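Local coordinates for sugar ABC transporter substrate-binding protein, BlMnBP1 (Bifidobacterium animalis subsp. lactis ATCC 27673, PDB 6I5R), which binds short beta-manno-oligosaccharides such as mannobiose and probably delivers them to an ABC transporter that supports growth on beta-mannan, at residues G355-K360 with S365-Y370; K60-D65 with E346-A351; A242-L247 with Q427-W432; A202-I207 with G408-D413. One frame throughout, in Å; residues are numbered along the deposited sequence.

Contact 1: G355-K360 with S365-Y370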
loop_
_atom_site.group_PDB
_atom_site.type_symbol
_atom_site.label_atom_id
_atom_site.label_comp_id
_atom_site.label_asym_id
_atom_site.label_seq_id
_atom_site.Cartn_x
_atom_site.Cartn_y
_atom_site.Cartn_z
ATOM N N GLY A 355 -12.740 -0.473 4.124
ATOM C CA GLY A 355 -12.158 0.326 5.182
ATOM C C GLY A 355 -11.168 1.371 4.733
ATOM O O GLY A 355 -10.222 1.657 5.458
ATOM N N GLY A 356 -11.358 1.956 3.550
ATOM C CA GLY A 356 -10.449 2.948 3.040
ATOM C C GLY A 356 -11.118 4.276 2.713
ATOM O O GLY A 356 -12.339 4.430 2.770
ATOM N N ILE A 357 -10.277 5.200 2.290
ATOM C CA ILE A 357 -10.711 6.584 2.030
ATOM C C ILE A 357 -11.162 6.667 0.592
ATOM O O ILE A 357 -10.405 6.300 -0.324
ATOM C CB ILE A 357 -9.565 7.563 2.318
ATOM C CG1 ILE A 357 -9.270 7.571 3.815
ATOM C CG2 ILE A 357 -9.894 8.946 1.774
ATOM C CD1 ILE A 357 -7.828 7.913 4.081
ATOM N N PRO A 358 -12.394 7.136 0.319
ATOM C CA PRO A 358 -12.856 7.234 -1.071
ATOM C C PRO A 358 -11.992 8.183 -1.877
ATOM O O PRO A 358 -11.417 9.147 -1.360
ATOM C CB PRO A 358 -14.290 7.768 -0.963
ATOM C CG PRO A 358 -14.620 7.885 0.462
ATOM C CD PRO A 358 -13.384 7.637 1.292
ATOM N N ILE A 359 -11.910 7.884 -3.170
ATOM C CA ILE A 359 -11.036 8.600 -4.082
ATOM C C ILE A 359 -11.773 9.657 -4.898
ATOM O O ILE A 359 -11.127 10.600 -5.383
ATOM C CB ILE A 359 -10.308 7.578 -4.986
ATOM C CG1 ILE A 359 -9.474 6.667 -4.085
ATOM C CG2 ILE A 359 -9.454 8.259 -6.024
ATOM C CD1 ILE A 359 -8.359 7.336 -3.399
ATOM N N LYS A 360 -13.094 9.553 -5.051
ATOM C CA LYS A 360 -13.826 10.642 -5.678
ATOM C C LYS A 360 -13.496 11.943 -4.957
ATOM O O LYS A 360 -13.536 12.015 -3.722
ATOM C CB LYS A 360 -15.332 10.380 -5.649
ATOM C CG LYS A 360 -16.100 11.443 -6.412
ATOM C CD LYS A 360 -17.608 11.205 -6.402
ATOM C CE LYS A 360 -18.243 12.097 -7.438
ATOM N NZ LYS A 360 -19.692 11.823 -7.589
ATOM N N SER A 365 -15.774 11.644 3.300
ATOM C CA SER A 365 -16.040 10.636 4.319
ATOM C C SER A 365 -14.786 9.800 4.613
ATOM O O SER A 365 -13.907 9.612 3.758
ATOM C CB SER A 365 -17.192 9.737 3.868
ATOM O OG SER A 365 -16.685 8.607 3.176
ATOM N N MET A 366 -14.691 9.329 5.862
ATOM C CA MET A 366 -13.518 8.640 6.386
ATOM C C MET A 366 -13.903 7.319 7.038
ATOM O O MET A 366 -14.862 7.286 7.817
ATOM C CB MET A 366 -12.823 9.507 7.449
ATOM C CG MET A 366 -12.075 10.700 6.882
ATOM S SD MET A 366 -10.773 10.115 5.767
ATOM C CE MET A 366 -9.491 9.795 6.954
ATOM N N PRO A 367 -13.163 6.223 6.792
ATOM C CA PRO A 367 -13.443 4.992 7.540
ATOM C C PRO A 367 -13.494 5.275 9.036
ATOM O O PRO A 367 -12.814 6.189 9.538
ATOM C CB PRO A 367 -12.267 4.071 7.193
ATOM C CG PRO A 367 -11.747 4.590 5.910
ATOM C CD PRO A 367 -12.004 6.071 5.895
ATOM N N GLU A 368 -14.287 4.467 9.749
ATOM C CA GLU A 368 -14.334 4.571 11.212
ATOM C C GLU A 368 -13.051 4.063 11.873
ATOM O O GLU A 368 -12.879 4.269 13.082
ATOM C CB GLU A 368 -15.565 3.833 11.783
ATOM C CG GLU A 368 -16.871 4.681 11.946
ATOM C CD GLU A 368 -16.726 5.939 12.827
ATOM O OE1 GLU A 368 -15.702 6.067 13.556
ATOM O OE2 GLU A 368 -17.636 6.820 12.796
ATOM N N THR A 369 -12.147 3.443 11.098
ATOM C CA THR A 369 -10.841 2.985 11.571
ATOM C C THR A 369 -9.979 4.115 12.104
ATOM O O THR A 369 -8.996 3.860 12.823
ATOM C CB THR A 369 -10.077 2.337 10.408
ATOM O OG1 THR A 369 -10.822 1.235 9.870
ATOM C CG2 THR A 369 -8.686 1.883 10.822
ATOM N N TYR A 370 -10.269 5.332 11.667
ATOM C CA TYR A 370 -9.524 6.510 12.052
ATOM C C TYR A 370 -10.183 7.118 13.269
ATOM O O TYR A 370 -10.787 8.207 13.183
ATOM C CB TYR A 370 -9.426 7.440 10.871
ATOM C CG TYR A 370 -8.683 6.817 9.739
ATOM C CD1 TYR A 370 -7.306 6.854 9.718
ATOM C CD2 TYR A 370 -9.348 6.181 8.704
ATOM C CE1 TYR A 370 -6.601 6.297 8.701
ATOM C CE2 TYR A 370 -8.633 5.606 7.644
ATOM C CZ TYR A 370 -7.251 5.668 7.666
ATOM O OH TYR A 370 -6.465 5.106 6.672
HETATM O O HOH W 1 -7.904 4.027 4.753
HETATM O O HOH W 2 -9.670 0.610 7.748
#
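I357 packs against M366, P367 and Y370 where the irregular loop between helix 350-353 and strand 377-379 doubles back on itself; P367 to Y370 form a type I beta turn in the returning half. The loop passes near the bound sugar, with G356 about 10 Å from a mannose unit. From CB of I357, CG1 leaves anti to the carbonyl carbon (chi1 -67°), which turns it to the returning chain. There CG1 lies 3.5 Å from M366 SD and 3.7 Å from P367 CD. The next carbon, CD1, comes within 3.8 Å of M366 CE and also reaches the Y370 hydroxyl end, meeting that ring obliquely. I357 and M366 run side by side in the same direction, whereas the ring of P367 crosses I357 at about a right angle. Bends at chi2 and chi3 fold the methionine so that its methyl CE sits 4.0 Å above one face of the Y370 ring, toward the rim.

P367 sets its CG against the carbonyl oxygens of both glycines, 3.2 Å from G356 O, and P358 CD lies equally close to S365 O. No direct hydrogen bond joins 355-360 to 365-370; two waters bridge them. One donates to G355 O and accepts from T369 OG1, while another, in the ring plane at the edge of Y370, is hydrogen-bonded to its OH and only weakly to G355 O. That hydroxyl also bonds to T149 OG1 of strand 139-155. Within the turn the closing bond is weak, with Y370 N 3.4 Å from P367 O.

Contact 2: K60-D65 with E346-A351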
loop_
_atom_site.group_PDB
_atom_site.type_symbol
_atom_site.label_atom_id
_atom_site.label_comp_id
_atom_site.label_asym_id
_atom_site.label_seq_id
_atom_site.Cartn_x
_atom_site.Cartn_y
_atom_site.Cartn_z
ATOM N N LYS A 60 -18.171 -10.566 -7.464
ATOM C CA LYS A 60 -19.399 -10.869 -8.190
ATOM C C LYS A 60 -20.496 -9.887 -7.835
ATOM O O LYS A 60 -21.287 -9.482 -8.705
ATOM C CB LYS A 60 -19.885 -12.280 -7.882
ATOM C CG LYS A 60 -19.178 -13.413 -8.567
ATOM C CD LYS A 60 -19.860 -14.703 -8.172
ATOM C CE LYS A 60 -19.477 -15.850 -9.066
ATOM N NZ LYS A 60 -18.015 -16.005 -9.164
ATOM N N SER A 61 -20.570 -9.507 -6.556
ATOM C CA SER A 61 -21.586 -8.568 -6.086
ATOM C C SER A 61 -21.377 -7.177 -6.674
ATOM O O SER A 61 -22.351 -6.502 -7.054
ATOM C CB SER A 61 -21.574 -8.514 -4.560
ATOM O OG SER A 61 -22.594 -7.661 -4.070
ATOM N N TYR A 62 -20.117 -6.715 -6.735
ATOM C CA TYR A 62 -19.834 -5.439 -7.374
ATOM C C TYR A 62 -20.181 -5.488 -8.858
ATOM O O TYR A 62 -20.791 -4.557 -9.400
ATOM C CB TYR A 62 -18.357 -5.069 -7.228
ATOM C CG TYR A 62 -17.978 -4.565 -5.880
ATOM C CD1 TYR A 62 -18.354 -3.300 -5.479
ATOM C CD2 TYR A 62 -17.226 -5.344 -5.007
ATOM C CE1 TYR A 62 -18.015 -2.833 -4.225
ATOM C CE2 TYR A 62 -16.853 -4.875 -3.776
ATOM C CZ TYR A 62 -17.265 -3.621 -3.382
ATOM O OH TYR A 62 -16.928 -3.141 -2.140
ATOM N N ILE A 63 -19.794 -6.568 -9.537
ATOM C CA ILE A 63 -20.021 -6.627 -10.973
ATOM C C ILE A 63 -21.509 -6.682 -11.260
ATOM O O ILE A 63 -21.997 -6.076 -12.221
ATOM C CB ILE A 63 -19.260 -7.803 -11.592
ATOM C CG1 ILE A 63 -17.765 -7.540 -11.384
ATOM C CG2 ILE A 63 -19.650 -7.952 -13.085
ATOM C CD1 ILE A 63 -16.874 -8.716 -11.554
ATOM N N GLU A 64 -22.255 -7.404 -10.429
ATOM C CA GLU A 64 -23.709 -7.386 -10.542
ATOM C C GLU A 64 -24.257 -5.964 -10.424
ATOM O O GLU A 64 -25.114 -5.546 -11.218
ATOM C CB GLU A 64 -24.290 -8.294 -9.464
ATOM C CG GLU A 64 -25.756 -8.209 -9.331
ATOM C CD GLU A 64 -26.256 -9.116 -8.244
ATOM O OE1 GLU A 64 -26.277 -10.335 -8.491
ATOM O OE2 GLU A 64 -26.613 -8.628 -7.138
ATOM N N ASP A 65 -23.808 -5.218 -9.413
ATOM C CA ASP A 65 -24.263 -3.842 -9.258
ATOM C C ASP A 65 -23.900 -3.009 -10.477
ATOM O O ASP A 65 -24.719 -2.236 -10.979
ATOM C CB ASP A 65 -23.674 -3.209 -8.003
ATOM C CG ASP A 65 -24.238 -3.800 -6.751
ATOM O OD1 ASP A 65 -25.357 -4.355 -6.798
ATOM O OD2 ASP A 65 -23.587 -3.722 -5.704
ATOM N N GLU A 346 -16.500 6.080 -8.294
ATOM C CA GLU A 346 -17.540 7.007 -7.867
ATOM C C GLU A 346 -18.760 6.320 -7.289
ATOM O O GLU A 346 -19.411 6.903 -6.412
ATOM C CB GLU A 346 -17.996 7.884 -9.030
ATOM C CG GLU A 346 -16.882 8.660 -9.662
ATOM C CD GLU A 346 -17.362 9.935 -10.297
ATOM O OE1 GLU A 346 -18.609 10.115 -10.475
ATOM O OE2 GLU A 346 -16.486 10.785 -10.593
ATOM N N ASP A 347 -19.049 5.080 -7.707
ATOM C CA ASP A 347 -20.339 4.456 -7.396
ATOM C C ASP A 347 -20.258 3.155 -6.602
ATOM O O ASP A 347 -21.192 2.860 -5.841
ATOM C CB ASP A 347 -21.129 4.162 -8.694
ATOM C CG ASP A 347 -21.729 5.416 -9.347
ATOM O OD1 ASP A 347 -21.439 6.550 -8.938
ATOM O OD2 ASP A 347 -22.507 5.278 -10.313
ATOM N N SER A 348 -19.195 2.366 -6.758
ATOM C CA SER A 348 -19.201 0.991 -6.271
ATOM C C SER A 348 -19.374 0.895 -4.764
ATOM O O SER A 348 -19.970 -0.072 -4.269
ATOM C CB SER A 348 -17.904 0.279 -6.645
ATOM O OG SER A 348 -16.808 0.882 -6.020
ATOM N N GLY A 349 -18.769 1.813 -4.013
ATOM C CA GLY A 349 -18.640 1.643 -2.578
ATOM C C GLY A 349 -17.432 0.837 -2.132
ATOM O O GLY A 349 -17.323 0.526 -0.939
ATOM N N PHE A 350 -16.529 0.472 -3.049
ATOM C CA PHE A 350 -15.371 -0.341 -2.673
ATOM C C PHE A 350 -14.613 0.274 -1.491
ATOM O O PHE A 350 -14.307 -0.408 -0.511
ATOM C CB PHE A 350 -14.446 -0.529 -3.890
ATOM C CG PHE A 350 -13.214 -1.317 -3.590
ATOM C CD1 PHE A 350 -12.029 -0.693 -3.157
ATOM C CD2 PHE A 350 -13.221 -2.682 -3.703
ATOM C CE1 PHE A 350 -10.904 -1.434 -2.845
ATOM C CE2 PHE A 350 -12.078 -3.420 -3.385
ATOM C CZ PHE A 350 -10.921 -2.779 -2.965
ATOM N N ALA A 351 -14.311 1.567 -1.559
ATOM C CA ALA A 351 -13.552 2.182 -0.485
ATOM C C ALA A 351 -14.304 2.128 0.845
ATOM O O ALA A 351 -13.708 1.799 1.886
ATOM C CB ALA A 351 -13.196 3.618 -0.875
HETATM O O HOH W 3 -21.882 -1.403 -5.974
#
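The hydroxyl OG of S348, a residue that packs on Y62, is held by two hydrogen bonds. It accepts from F350 N at 3.0 Å with a nearly straight N-H (167°), which makes an ST turn leading into helix 350-353, and it is also bonded to M344 O. Its chi1 of 64° sets OG between the backbone N and the carbonyl carbon, facing the amide two residues on. Y62 comes across from helix 59-69, the helix of the beta-alpha-beta crossover between the parallel strands 38-44 and 73-79. Its CD1 meets S348 CB at 3.8 Å, and S348 O lies in the ring plane, 3.4 Å from CE1. Farther out, the phenol OH rests 3.2 Å from F350 CA and bonds to N353 ND2. The side chains of F350 and Y62 cross at about a right angle, F350 CD2 4.2 Å from Y62 CZ.

A water donates to both D65 OD2 and S348 O, each at 2.9 Å; D65 OD2 also pairs with K57, which makes a cation-pi contact with Y62. With no direct hydrogen bond between the two segments, the join rests on the Y62 ring packing against the S348-F350 turn, and on this bridging water.

Contact 3: A242-L247 with Q427-W432. With ZN (zinc ion), chain E.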
loop_
_atom_site.group_PDB
_atom_site.type_symbol
_atom_site.label_atom_id
_atom_site.label_comp_id
_atom_site.label_asym_id
_atom_site.label_seq_id
_atom_site.Cartn_x
_atom_site.Cartn_y
_atom_site.Cartn_z
ATOM N N ALA A 242 14.824 4.389 11.922
ATOM C CA ALA A 242 14.060 3.970 13.086
ATOM C C ALA A 242 13.004 2.951 12.712
ATOM O O ALA A 242 12.571 2.168 13.565
ATOM C CB ALA A 242 13.411 5.172 13.762
ATOM N N VAL A 243 12.531 2.983 11.465
ATOM C CA VAL A 243 11.512 2.038 11.034
ATOM C C VAL A 243 12.109 0.653 10.897
ATOM O O VAL A 243 11.602 -0.324 11.452
ATOM C CB VAL A 243 10.893 2.502 9.707
ATOM C CG1 VAL A 243 9.928 1.458 9.147
ATOM C CG2 VAL A 243 10.208 3.833 9.884
ATOM N N TYR A 244 13.193 0.550 10.140
ATOM C CA TYR A 244 13.805 -0.749 9.911
ATOM C C TYR A 244 14.386 -1.326 11.182
ATOM O O TYR A 244 14.373 -2.542 11.351
ATOM C CB TYR A 244 14.891 -0.639 8.846
ATOM C CG TYR A 244 14.348 -0.182 7.498
ATOM C CD1 TYR A 244 13.383 -0.924 6.835
ATOM C CD2 TYR A 244 14.775 0.990 6.922
ATOM C CE1 TYR A 244 12.879 -0.503 5.621
ATOM C CE2 TYR A 244 14.267 1.421 5.722
ATOM C CZ TYR A 244 13.338 0.659 5.068
ATOM O OH TYR A 244 12.862 1.103 3.842
ATOM N N LYS A 245 14.900 -0.471 12.073
ATOM C CA LYS A 245 15.377 -0.954 13.364
ATOM C C LYS A 245 14.223 -1.456 14.227
ATOM O O LYS A 245 14.424 -2.311 15.087
ATOM C CB LYS A 245 16.139 0.156 14.086
ATOM C CG LYS A 245 16.651 -0.220 15.475
ATOM C CD LYS A 245 17.503 0.931 16.012
ATOM C CE LYS A 245 18.473 0.467 17.130
ATOM N NZ LYS A 245 17.713 0.021 18.332
ATOM N N THR A 246 13.025 -0.917 14.046
ATOM C CA THR A 246 11.874 -1.476 14.748
ATOM C C THR A 246 11.697 -2.945 14.406
ATOM O O THR A 246 11.530 -3.793 15.291
ATOM C CB THR A 246 10.616 -0.691 14.396
ATOM O OG1 THR A 246 10.716 0.643 14.920
ATOM C CG2 THR A 246 9.391 -1.384 14.975
ATOM N N LEU A 247 11.710 -3.269 13.114
ATOM C CA LEU A 247 11.581 -4.668 12.723
ATOM C C LEU A 247 12.772 -5.473 13.225
ATOM O O LEU A 247 12.609 -6.557 13.792
ATOM C CB LEU A 247 11.466 -4.795 11.208
ATOM C CG LEU A 247 11.473 -6.222 10.690
ATOM C CD1 LEU A 247 10.303 -7.014 11.173
ATOM C CD2 LEU A 247 11.462 -6.170 9.155
ATOM N N GLN A 427 24.886 -2.094 10.187
ATOM C CA GLN A 427 25.606 -2.681 9.078
ATOM C C GLN A 427 24.694 -2.891 7.885
ATOM O O GLN A 427 25.103 -2.671 6.743
ATOM C CB GLN A 427 26.222 -3.992 9.524
ATOM C CG GLN A 427 27.351 -3.828 10.506
ATOM C CD GLN A 427 27.894 -5.177 10.948
ATOM O OE1 GLN A 427 27.206 -5.963 11.583
ATOM N NE2 GLN A 427 29.107 -5.484 10.521
ATOM N N ILE A 428 23.460 -3.323 8.130
ATOM C CA ILE A 428 22.515 -3.479 7.034
ATOM C C ILE A 428 22.218 -2.128 6.408
ATOM O O ILE A 428 22.231 -1.983 5.182
ATOM C CB ILE A 428 21.225 -4.169 7.517
ATOM C CG1 ILE A 428 21.504 -5.553 8.066
ATOM C CG2 ILE A 428 20.249 -4.273 6.359
ATOM C CD1 ILE A 428 20.354 -6.131 8.915
ATOM N N MET A 429 21.968 -1.108 7.237
ATOM C CA MET A 429 21.651 0.196 6.685
ATOM C C MET A 429 22.845 0.783 5.944
ATOM O O MET A 429 22.673 1.458 4.932
ATOM C CB MET A 429 21.184 1.121 7.791
ATOM C CG MET A 429 19.889 0.654 8.438
ATOM S SD MET A 429 18.421 0.731 7.386
ATOM C CE MET A 429 18.267 -0.958 6.846
ATOM N N ASP A 430 24.062 0.504 6.418
ATOM C CA ASP A 430 25.256 0.955 5.718
ATOM C C ASP A 430 25.361 0.319 4.340
ATOM O O ASP A 430 25.712 1.002 3.375
ATOM C CB ASP A 430 26.515 0.651 6.540
ATOM C CG ASP A 430 27.773 1.202 5.905
ATOM O OD1 ASP A 430 27.795 2.403 5.534
ATOM O OD2 ASP A 430 28.740 0.433 5.800
ATOM N N GLU A 431 25.064 -0.981 4.224
ATOM C CA GLU A 431 25.054 -1.611 2.898
ATOM C C GLU A 431 24.080 -0.904 1.963
ATOM O O GLU A 431 24.422 -0.572 0.822
ATOM C CB GLU A 431 24.706 -3.099 2.991
ATOM C CG GLU A 431 24.947 -3.847 1.667
ATOM C CD GLU A 431 24.230 -5.190 1.561
ATOM O OE1 GLU A 431 23.466 -5.626 2.461
ATOM O OE2 GLU A 431 24.437 -5.856 0.530
ATOM N N TRP A 432 22.850 -0.677 2.421
ATOM C CA TRP A 432 21.891 0.025 1.574
ATOM C C TRP A 432 22.373 1.433 1.222
ATOM O O TRP A 432 22.201 1.886 0.093
ATOM C CB TRP A 432 20.522 0.108 2.256
ATOM C CG TRP A 432 19.835 -1.176 2.609
ATOM C CD1 TRP A 432 20.354 -2.439 2.608
ATOM C CD2 TRP A 432 18.465 -1.307 3.031
ATOM N NE1 TRP A 432 19.391 -3.336 3.005
ATOM C CE2 TRP A 432 18.231 -2.670 3.281
ATOM C CE3 TRP A 432 17.424 -0.392 3.239
ATOM C CZ2 TRP A 432 17.001 -3.142 3.721
ATOM C CZ3 TRP A 432 16.209 -0.856 3.670
ATOM C CH2 TRP A 432 16.000 -2.217 3.907
HETATM ZN ZN ZN E . 22.909 -7.099 0.333
HETATM O O HOH W 4 23.165 -7.801 -1.620
#
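Y244 meets M429 and W432 in an aromatic helix-helix contact that joins helix 239-252 to the C-terminal helix 425-443. Along the first helix, A242 O accepts twice from T246, from its backbone N and from its OG1; the hydroxyl bond is 2.8 Å long and lies in the carbonyl plane. Y244 follows, its CG anti to the carbonyl carbon (chi1 -62°), which sends the ring to the other helix. W432 presents the edge of its six-membered ring to a face of Y244 in a T-shaped stack, planes at 72° and centroids 4.8 Å apart. The touching atom is W432 CZ3, 3.5 Å from Y244 CZ and displaced toward the rim. M429 adds a Met-aromatic contact: its chain, bent at chi2 and chi3, brings SD to 3.7 Å from Y244 CD2, obliquely to the ring, while CE sits over a face of the W432 indole. Y244 OH goes on to bond D204 OD1.

Facing away from this aromatic cluster, E431 shares its carboxylate between R423, in a salt bridge with OE1, K435, hydrogen-bonded to OE2, and a zinc ion: OE2 stands 2.0 Å from the metal, OE1 2.6 Å, and a water 2.1 Å from the same zinc is a further ligand.

Contact 4: A202-I207 with G408-D413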
loop_
_atom_site.group_PDB
_atom_site.type_symbol
_atom_site.label_atom_id
_atom_site.label_comp_id
_atom_site.label_asym_id
_atom_site.label_seq_id
_atom_site.Cartn_x
_atom_site.Cartn_y
_atom_site.Cartn_z
ATOM N N ALA A 202 5.961 -3.975 2.768
ATOM C CA ALA A 202 5.124 -2.943 3.376
ATOM C C ALA A 202 5.890 -2.074 4.360
ATOM O O ALA A 202 5.512 -0.916 4.583
ATOM C CB ALA A 202 3.924 -3.604 4.070
ATOM N N TRP A 203 6.983 -2.588 4.934
ATOM C CA TRP A 203 7.744 -1.759 5.855
ATOM C C TRP A 203 8.266 -0.492 5.188
ATOM O O TRP A 203 8.487 0.512 5.873
ATOM C CB TRP A 203 8.882 -2.577 6.464
ATOM C CG TRP A 203 8.378 -3.494 7.524
ATOM C CD1 TRP A 203 7.766 -4.698 7.343
ATOM C CD2 TRP A 203 8.407 -3.258 8.936
ATOM N NE1 TRP A 203 7.425 -5.244 8.570
ATOM C CE2 TRP A 203 7.809 -4.373 9.559
ATOM C CE3 TRP A 203 8.879 -2.207 9.736
ATOM C CZ2 TRP A 203 7.669 -4.464 10.948
ATOM C CZ3 TRP A 203 8.748 -2.309 11.110
ATOM C CH2 TRP A 203 8.136 -3.422 11.699
ATOM N N ASP A 204 8.422 -0.493 3.858
ATOM C CA ASP A 204 8.847 0.709 3.158
ATOM C C ASP A 204 7.779 1.796 3.189
ATOM O O ASP A 204 8.068 2.948 2.860
ATOM C CB ASP A 204 9.175 0.409 1.690
ATOM C CG ASP A 204 10.452 -0.424 1.497
ATOM O OD1 ASP A 204 11.217 -0.634 2.457
ATOM O OD2 ASP A 204 10.699 -0.860 0.354
ATOM N N GLN A 205 6.551 1.450 3.569
ATOM C CA GLN A 205 5.464 2.411 3.554
ATOM C C GLN A 205 5.524 3.383 4.711
ATOM O O GLN A 205 4.743 4.338 4.730
ATOM C CB GLN A 205 4.132 1.672 3.588
ATOM C CG GLN A 205 3.911 0.818 2.346
ATOM C CD GLN A 205 2.661 -0.032 2.408
ATOM O OE1 GLN A 205 1.915 -0.005 3.386
ATOM N NE2 GLN A 205 2.430 -0.813 1.348
ATOM N N TYR A 206 6.438 3.177 5.650
ATOM C CA TYR A 206 6.497 3.990 6.858
ATOM C C TYR A 206 7.659 4.960 6.891
ATOM O O TYR A 206 7.722 5.803 7.801
ATOM C CB TYR A 206 6.592 3.084 8.095
ATOM C CG TYR A 206 5.430 2.147 8.159
ATOM C CD1 TYR A 206 5.412 0.998 7.393
ATOM C CD2 TYR A 206 4.341 2.425 8.931
ATOM C CE1 TYR A 206 4.340 0.157 7.395
ATOM C CE2 TYR A 206 3.263 1.578 8.949
ATOM C CZ TYR A 206 3.268 0.432 8.190
ATOM O OH TYR A 206 2.167 -0.405 8.196
ATOM N N ILE A 207 8.593 4.858 5.953
ATOM C CA ILE A 207 9.889 5.471 6.178
ATOM C C ILE A 207 9.969 6.928 5.750
ATOM O O ILE A 207 10.984 7.575 6.027
ATOM C CB ILE A 207 11.003 4.716 5.437
ATOM C CG1 ILE A 207 10.763 4.740 3.926
ATOM C CG2 ILE A 207 11.071 3.277 5.918
ATOM C CD1 ILE A 207 12.029 4.573 3.092
ATOM N N GLY A 408 10.463 -6.700 -1.255
ATOM C CA GLY A 408 10.378 -7.217 0.092
ATOM C C GLY A 408 11.520 -8.142 0.448
ATOM O O GLY A 408 11.628 -8.579 1.588
ATOM N N LYS A 409 12.403 -8.444 -0.501
ATOM C CA LYS A 409 13.492 -9.370 -0.221
ATOM C C LYS A 409 14.508 -8.737 0.727
ATOM O O LYS A 409 15.053 -9.412 1.608
ATOM C CB LYS A 409 14.165 -9.816 -1.529
ATOM C CG LYS A 409 13.544 -11.041 -2.249
ATOM C CD LYS A 409 12.238 -10.693 -2.858
ATOM C CE LYS A 409 11.875 -11.576 -4.047
ATOM N NZ LYS A 409 11.326 -12.890 -3.624
ATOM N N LYS A 410 14.762 -7.443 0.580
ATOM C CA LYS A 410 15.720 -6.787 1.464
ATOM C C LYS A 410 15.208 -6.751 2.903
ATOM O O LYS A 410 15.992 -6.724 3.853
ATOM C CB LYS A 410 16.009 -5.374 0.959
ATOM C CG LYS A 410 14.797 -4.429 0.999
ATOM C CD LYS A 410 15.181 -2.990 0.653
ATOM C CE LYS A 410 14.018 -2.021 0.776
ATOM N NZ LYS A 410 12.924 -2.241 -0.196
ATOM N N ILE A 411 13.892 -6.725 3.074
ATOM C CA ILE A 411 13.299 -6.713 4.403
ATOM C C ILE A 411 13.360 -8.107 5.011
ATOM O O ILE A 411 13.553 -8.268 6.217
ATOM C CB ILE A 411 11.839 -6.215 4.321
ATOM C CG1 ILE A 411 11.750 -4.909 3.567
ATOM C CG2 ILE A 411 11.199 -6.071 5.709
ATOM C CD1 ILE A 411 12.529 -3.778 4.176
ATOM N N GLN A 412 13.169 -9.135 4.181
ATOM C CA GLN A 412 13.398 -10.497 4.635
ATOM C C GLN A 412 14.824 -10.645 5.155
ATOM O O GLN A 412 15.050 -11.305 6.170
ATOM C CB GLN A 412 13.089 -11.485 3.502
ATOM C CG GLN A 412 11.591 -11.601 3.240
ATOM C CD GLN A 412 11.226 -12.419 2.012
ATOM O OE1 GLN A 412 12.014 -12.536 1.072
ATOM N NE2 GLN A 412 10.010 -12.979 2.018
ATOM N N ASP A 413 15.786 -9.975 4.508
ATOM C CA ASP A 413 17.169 -10.050 4.955
ATOM C C ASP A 413 17.328 -9.426 6.334
ATOM O O ASP A 413 18.076 -9.939 7.171
ATOM C CB ASP A 413 18.090 -9.363 3.945
ATOM C CG ASP A 413 19.557 -9.605 4.236
ATOM O OD1 ASP A 413 19.893 -10.777 4.475
ATOM O OD2 ASP A 413 20.359 -8.626 4.181
#
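D204 and K410 meet from opposite directions in a buried salt bridge between the 3-10 turn 202-205 and the first turn of helix 409-420. K410 NZ stands 2.7 Å from D204 OD2 and uses the syn lone pair of that oxygen, the one on the side of OD1. The lysine starts from the space between its backbone N and carbonyl carbon (chi1 65°), runs extended, then bends at chi4 (-66°) so that its ammonium turns onto the carboxylate. Here the charge has several partners: NZ also bonds to the carbonyl oxygens of L401 and N407, and D204 OD2 to N404 N, so both groups are held in place within the protein. Such a net would probably favour the charged forms of the acid and the base.

Beside the bridge, I411 and W203 meet at a slant. The branch CG2 of I411 approaches the indole obliquely and comes 4.0 Å from CD1 of W203. L247 of helix 239-252 packs on both side chains. The CG1 branch of I411 leads to the acid, its CD1 3.8 Å from D204 OD1.

Overall arrangement
The contacts form two pairs on opposite sides of the chain's centre. Contacts 1 and 2, with centres 16 Å apart, are probably hydrogen-bonded, G356 N to A351 O (2.9 Å), and A351 CB packs on P358. Contacts 3 and 4 lie closer, centres 10 Å apart, where the bond between Y244 and D204 links them and W432 packs on the K410 chain. Contacts 2 and 3 are 41 Å apart between centres. The bound mannobiose lies between the pairs: the side chains of F350 and D204 lie about 7 and 11 Å from a bound mannose unit, consistent with sugar held between two lobes.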